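Local coordinates for Iron(III) ABC transporter, periplasmic iron-compound-binding protein (Vibrio cholerae, PDB 3TEF) that probably binds iron-loaded catecholate siderophores in the periplasm and delivers them to an ABC transporter for iron uptake, at residues A[111-123]-A[134-146]. Sequence-based numbering, arbitrary orientation.
Sequences QGYWESTQQQWRN and VEAKIEQVDAQFK
W114, W121 and I138 pack as knobs into holes between helices 113-128 and 131-154, an antiparallel helical hairpin; the axes of 113-123 and 134-146 come within 9.9 Å. The second helix is the long one linking the two lobes in this class of periplasmic binding protein. W114 sits among I138, V141, D142 and F145. Its five-membered ring makes an offset stack with F145, centroids 4.0 Å apart and planes at 13°, while V141 CG1 adds a CH-pi contact to the six-membered ring on the same face. F145 also stacks on F185. W121 lies against I138, K137 and V141, and V134 CG1 packs on its CB; its ring also touches V267 and T270 of helix 267-279, and NE1 bonds to S265 O.

Around R122 the contact is a salt bridge: extended from CG to NE, R122 grips E135 side-on, NE to OE2 2.7 Å and NH2 to OE1 3.0 Å, both on syn lone pairs, planes nearly coplanar. I138 CD1 lies over the guanidinium face, and R122 NH1 donates to Q118 OE1 at 3.2 Å.

A water bridges Q118 NE2 and D142 OD1. That OD1, in the indole plane, accepts from W114 NE1 at 2.9 Å and 161°, on its anti side, 22° out of the carboxylate plane.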
loop_
_atom_site.group_PDB
_atom_site.type_symbol
_atom_site.label_atom_id
_atom_site.label_comp_id
_atom_site.label_asym_id
_atom_site.label_seq_id
_atom_site.Cartn_x
_atom_site.Cartn_y
_atom_site.Cartn_z
ATOM N N GLN A 111 6.204 3.126 -12.813
ATOM C CA GLN A 111 6.555 4.530 -12.563
ATOM C C GLN A 111 7.083 4.751 -11.145
ATOM O O GLN A 111 7.747 5.751 -10.864
ATOM C CB GLN A 111 5.389 5.471 -12.881
ATOM C CG GLN A 111 4.071 5.068 -12.278
ATOM C CD GLN A 111 2.932 5.960 -12.743
ATOM O OE1 GLN A 111 1.904 5.474 -13.226
ATOM N NE2 GLN A 111 3.112 7.270 -12.606
ATOM N N GLY A 112 6.802 3.803 -10.258
ATOM C CA GLY A 112 7.302 3.872 -8.895
ATOM C C GLY A 112 6.220 4.255 -7.905
ATOM O O GLY A 112 5.313 5.028 -8.220
ATOM N N TYR A 113 6.336 3.722 -6.694
ATOM C CA TYR A 113 5.327 3.956 -5.662
ATOM C C TYR A 113 5.000 5.438 -5.422
ATOM O O TYR A 113 3.832 5.836 -5.457
ATOM C CB TYR A 113 5.739 3.310 -4.337
ATOM C CG TYR A 113 4.741 3.598 -3.240
ATOM C CD1 TYR A 113 3.585 2.824 -3.110
ATOM C CD2 TYR A 113 4.939 4.652 -2.347
ATOM C CE1 TYR A 113 2.658 3.087 -2.123
ATOM C CE2 TYR A 113 4.013 4.925 -1.345
ATOM C CZ TYR A 113 2.876 4.136 -1.246
ATOM O OH TYR A 113 1.939 4.388 -0.288
ATOM N N TRP A 114 6.013 6.257 -5.168
ATOM C CA TRP A 114 5.730 7.639 -4.766
ATOM C C TRP A 114 5.203 8.520 -5.904
ATOM O O TRP A 114 4.234 9.264 -5.721
ATOM C CB TRP A 114 6.922 8.275 -4.025
ATOM C CG TRP A 114 6.702 9.708 -3.579
ATOM C CD1 TRP A 114 7.558 10.765 -3.775
ATOM C CD2 TRP A 114 5.565 10.245 -2.883
ATOM N NE1 TRP A 114 7.022 11.912 -3.250
ATOM C CE2 TRP A 114 5.798 11.623 -2.691
ATOM C CE3 TRP A 114 4.366 9.694 -2.399
ATOM C CZ2 TRP A 114 4.892 12.463 -2.034
ATOM C CZ3 TRP A 114 3.457 10.528 -1.750
ATOM C CH2 TRP A 114 3.726 11.902 -1.577
ATOM N N GLU A 115 5.802 8.417 -7.088
ATOM C CA GLU A 115 5.291 9.180 -8.224
ATOM C C GLU A 115 3.840 8.805 -8.510
ATOM O O GLU A 115 3.005 9.677 -8.731
ATOM C CB GLU A 115 6.156 8.987 -9.475
ATOM C CG GLU A 115 7.616 9.387 -9.301
ATOM C CD GLU A 115 7.829 10.889 -9.292
ATOM O OE1 GLU A 115 6.828 11.634 -9.183
ATOM O OE2 GLU A 115 9.000 11.326 -9.399
ATOM N N SER A 116 3.527 7.513 -8.479
ATOM C CA SER A 116 2.159 7.096 -8.758
ATOM C C SER A 116 1.196 7.433 -7.624
ATOM O O SER A 116 0.062 7.827 -7.875
ATOM C CB SER A 116 2.073 5.607 -9.151
ATOM O OG SER A 116 2.462 4.764 -8.085
ATOM N N THR A 117 1.658 7.317 -6.382
ATOM C CA THR A 117 0.826 7.644 -5.229
ATOM C C THR A 117 0.438 9.133 -5.216
ATOM O O THR A 117 -0.704 9.482 -4.936
ATOM C CB THR A 117 1.528 7.229 -3.923
ATOM O OG1 THR A 117 1.620 5.798 -3.873
ATOM C CG2 THR A 117 0.757 7.742 -2.692
ATOM N N GLN A 118 1.386 10.005 -5.543
ATOM C CA GLN A 118 1.082 11.429 -5.718
ATOM C C GLN A 118 -0.079 11.667 -6.659
ATOM O O GLN A 118 -0.952 12.492 -6.388
ATOM C CB GLN A 118 2.287 12.168 -6.298
ATOM C CG GLN A 118 3.404 12.369 -5.317
ATOM C CD GLN A 118 4.597 13.016 -5.997
ATOM O OE1 GLN A 118 4.481 14.097 -6.579
ATOM N NE2 GLN A 118 5.735 12.336 -5.967
ATOM N N GLN A 119 -0.073 10.973 -7.797
ATOM C CA GLN A 119 -1.166 11.114 -8.738
ATOM C C GLN A 119 -2.475 10.609 -8.151
ATOM O O GLN A 119 -3.523 11.177 -8.433
ATOM C CB GLN A 119 -0.870 10.412 -10.070
ATOM C CG GLN A 119 -1.870 10.757 -11.158
ATOM C CD GLN A 119 -2.012 12.257 -11.351
ATOM O OE1 GLN A 119 -1.021 12.962 -11.553
ATOM N NE2 GLN A 119 -3.238 12.758 -11.261
ATOM N N GLN A 120 -2.425 9.550 -7.335
ATOM C CA GLN A 120 -3.658 9.038 -6.746
ATOM C C GLN A 120 -4.245 10.088 -5.804
ATOM O O GLN A 120 -5.468 10.303 -5.788
ATOM C CB GLN A 120 -3.451 7.714 -5.978
ATOM C CG GLN A 120 -2.708 6.613 -6.738
ATOM C CD GLN A 120 -3.247 6.398 -8.155
ATOM O OE1 GLN A 120 -2.585 6.731 -9.143
ATOM N NE2 GLN A 120 -4.435 5.836 -8.253
ATOM N N TRP A 121 -3.392 10.727 -5.000
ATOM C CA TRP A 121 -3.892 11.775 -4.114
ATOM C C TRP A 121 -4.384 12.974 -4.930
ATOM O O TRP A 121 -5.423 13.555 -4.626
ATOM C CB TRP A 121 -2.838 12.219 -3.089
ATOM C CG TRP A 121 -2.313 11.129 -2.183
ATOM C CD1 TRP A 121 -2.725 9.819 -2.122
ATOM C CD2 TRP A 121 -1.267 11.268 -1.219
ATOM N NE1 TRP A 121 -1.990 9.142 -1.173
ATOM C CE2 TRP A 121 -1.081 10.010 -0.608
ATOM C CE3 TRP A 121 -0.457 12.341 -0.814
ATOM C CZ2 TRP A 121 -0.126 9.793 0.387
ATOM C CZ3 TRP A 121 0.499 12.126 0.175
ATOM C CH2 TRP A 121 0.659 10.865 0.760
ATOM N N ARG A 122 -3.653 13.330 -5.982
ATOM C CA ARG A 122 -4.097 14.422 -6.846
ATOM C C ARG A 122 -5.444 14.115 -7.490
ATOM O O ARG A 122 -6.282 15.008 -7.638
ATOM C CB ARG A 122 -3.032 14.795 -7.885
ATOM C CG ARG A 122 -1.899 15.630 -7.276
ATOM C CD ARG A 122 -0.825 16.045 -8.290
ATOM N NE ARG A 122 0.159 16.884 -7.608
ATOM C CZ ARG A 122 1.435 16.562 -7.428
ATOM N NH1 ARG A 122 1.909 15.420 -7.902
ATOM N NH2 ARG A 122 2.238 17.393 -6.773
ATOM N N ASN A 123 -5.670 12.849 -7.838
ATOM C CA ASN A 123 -6.970 12.436 -8.360
ATOM C C ASN A 123 -8.099 12.699 -7.365
ATOM O O ASN A 123 -9.153 13.223 -7.736
ATOM C CB ASN A 123 -6.961 10.959 -8.767
ATOM C CG ASN A 123 -6.250 10.721 -10.084
ATOM O OD1 ASN A 123 -5.945 11.659 -10.815
ATOM N ND2 ASN A 123 -5.989 9.456 -10.395
ATOM N N VAL A 134 -4.338 18.688 -0.743
ATOM C CA VAL A 134 -3.564 17.596 -1.301
ATOM C C VAL A 134 -2.139 18.049 -1.589
ATOM O O VAL A 134 -1.179 17.355 -1.261
ATOM C CB VAL A 134 -4.239 17.029 -2.579
ATOM C CG1 VAL A 134 -3.328 16.028 -3.271
ATOM C CG2 VAL A 134 -5.565 16.397 -2.212
ATOM N N GLU A 135 -1.992 19.227 -2.191
ATOM C CA GLU A 135 -0.659 19.716 -2.511
ATOM C C GLU A 135 0.178 19.966 -1.260
ATOM O O GLU A 135 1.376 19.680 -1.248
ATOM C CB GLU A 135 -0.722 20.973 -3.382
ATOM C CG GLU A 135 -1.255 20.728 -4.793
ATOM C CD GLU A 135 -0.428 19.720 -5.589
ATOM O OE1 GLU A 135 0.802 19.620 -5.376
ATOM O OE2 GLU A 135 -1.015 19.034 -6.446
ATOM N N ALA A 136 -0.445 20.498 -0.210
ATOM C CA ALA A 136 0.262 20.724 1.044
ATOM C C ALA A 136 0.804 19.406 1.580
ATOM O O ALA A 136 1.957 19.327 2.020
ATOM C CB ALA A 136 -0.652 21.400 2.087
ATOM N N LYS A 137 -0.035 18.369 1.534
ATOM C CA LYS A 137 0.346 17.050 2.017
ATOM C C LYS A 137 1.471 16.479 1.171
ATOM O O LYS A 137 2.443 15.931 1.696
ATOM C CB LYS A 137 -0.845 16.093 1.978
ATOM C CG LYS A 137 -0.632 14.881 2.817
ATOM C CD LYS A 137 -0.665 15.316 4.267
ATOM C CE LYS A 137 -0.085 14.282 5.163
ATOM N NZ LYS A 137 -0.066 14.775 6.566
ATOM N N ILE A 138 1.333 16.604 -0.147
ATOM C CA ILE A 138 2.377 16.140 -1.044
ATOM C C ILE A 138 3.726 16.807 -0.759
ATOM O O ILE A 138 4.749 16.129 -0.667
ATOM C CB ILE A 138 1.983 16.293 -2.524
ATOM C CG1 ILE A 138 0.843 15.321 -2.847
ATOM C CG2 ILE A 138 3.192 16.068 -3.407
ATOM C CD1 ILE A 138 0.267 15.477 -4.245
ATOM N N GLU A 139 3.724 18.129 -0.603
ATOM C CA GLU A 139 4.966 18.845 -0.337
ATOM C C GLU A 139 5.637 18.306 0.921
ATOM O O GLU A 139 6.862 18.119 0.957
ATOM C CB GLU A 139 4.715 20.350 -0.210
ATOM C CG GLU A 139 5.945 21.138 0.243
ATOM C CD GLU A 139 5.841 22.623 -0.065
ATOM O OE1 GLU A 139 4.718 23.099 -0.346
ATOM O OE2 GLU A 139 6.882 23.318 -0.036
ATOM N N GLN A 140 4.826 18.054 1.946
ATOM C CA GLN A 140 5.315 17.553 3.225
ATOM C C GLN A 140 5.979 16.186 3.069
ATOM O O GLN A 140 7.115 15.972 3.495
ATOM C CB GLN A 140 4.164 17.466 4.238
ATOM C CG GLN A 140 4.562 16.861 5.575
ATOM C CD GLN A 140 3.399 16.733 6.550
ATOM O OE1 GLN A 140 2.233 16.930 6.192
ATOM N NE2 GLN A 140 3.719 16.395 7.795
ATOM N N VAL A 141 5.260 15.262 2.444
ATOM C CA VAL A 141 5.722 13.886 2.335
ATOM C C VAL A 141 6.895 13.758 1.358
ATOM O O VAL A 141 7.835 12.993 1.588
ATOM C CB VAL A 141 4.562 12.956 1.920
ATOM C CG1 VAL A 141 5.083 11.556 1.629
ATOM C CG2 VAL A 141 3.498 12.937 3.015
ATOM N N ASP A 142 6.844 14.528 0.281
ATOM C CA ASP A 142 7.910 14.520 -0.714
ATOM C C ASP A 142 9.264 14.836 -0.082
ATOM O O ASP A 142 10.282 14.237 -0.439
ATOM C CB ASP A 142 7.592 15.503 -1.836
ATOM C CG ASP A 142 8.533 15.362 -3.029
ATOM O OD1 ASP A 142 8.796 14.219 -3.472
ATOM O OD2 ASP A 142 9.012 16.402 -3.523
ATOM N N ALA A 143 9.280 15.770 0.868
ATOM C CA ALA A 143 10.542 16.160 1.485
ATOM C C ALA A 143 11.144 15.003 2.270
ATOM O O ALA A 143 12.365 14.827 2.300
ATOM C CB ALA A 143 10.357 17.386 2.379
ATOM N N GLN A 144 10.270 14.220 2.894
ATOM C CA GLN A 144 10.660 13.043 3.662
ATOM C C GLN A 144 11.259 11.956 2.762
ATOM O O GLN A 144 12.311 11.391 3.076
ATOM C CB GLN A 144 9.459 12.505 4.450
ATOM C CG GLN A 144 8.963 13.436 5.568
ATOM C CD GLN A 144 7.622 13.013 6.160
ATOM O OE1 GLN A 144 6.711 12.594 5.441
ATOM N NE2 GLN A 144 7.501 13.113 7.483
ATOM N N PHE A 145 10.584 11.665 1.653
ATOM C CA PHE A 145 11.124 10.757 0.649
ATOM C C PHE A 145 12.496 11.214 0.181
ATOM O O PHE A 145 13.432 10.419 0.102
ATOM C CB PHE A 145 10.198 10.659 -0.563
ATOM C CG PHE A 145 9.132 9.595 -0.434
ATOM C CD1 PHE A 145 9.424 8.264 -0.705
ATOM C CD2 PHE A 145 7.845 9.931 -0.052
ATOM C CE1 PHE A 145 8.440 7.280 -0.588
ATOM C CE2 PHE A 145 6.861 8.960 0.064
ATOM C CZ PHE A 145 7.157 7.632 -0.200
ATOM N N LYS A 146 12.605 12.499 -0.147
ATOM C CA LYS A 146 13.837 13.026 -0.723
ATOM C C LYS A 146 14.994 12.893 0.262
ATOM O O LYS A 146 16.115 12.542 -0.124
ATOM C CB LYS A 146 13.654 14.489 -1.136
ATOM C CG LYS A 146 12.643 14.708 -2.253
ATOM C CD LYS A 146 13.088 14.066 -3.554
ATOM C CE LYS A 146 12.043 14.245 -4.667
ATOM N NZ LYS A 146 11.724 15.681 -4.945
HETATM O O HOH W 1 8.386 13.579 -6.289
#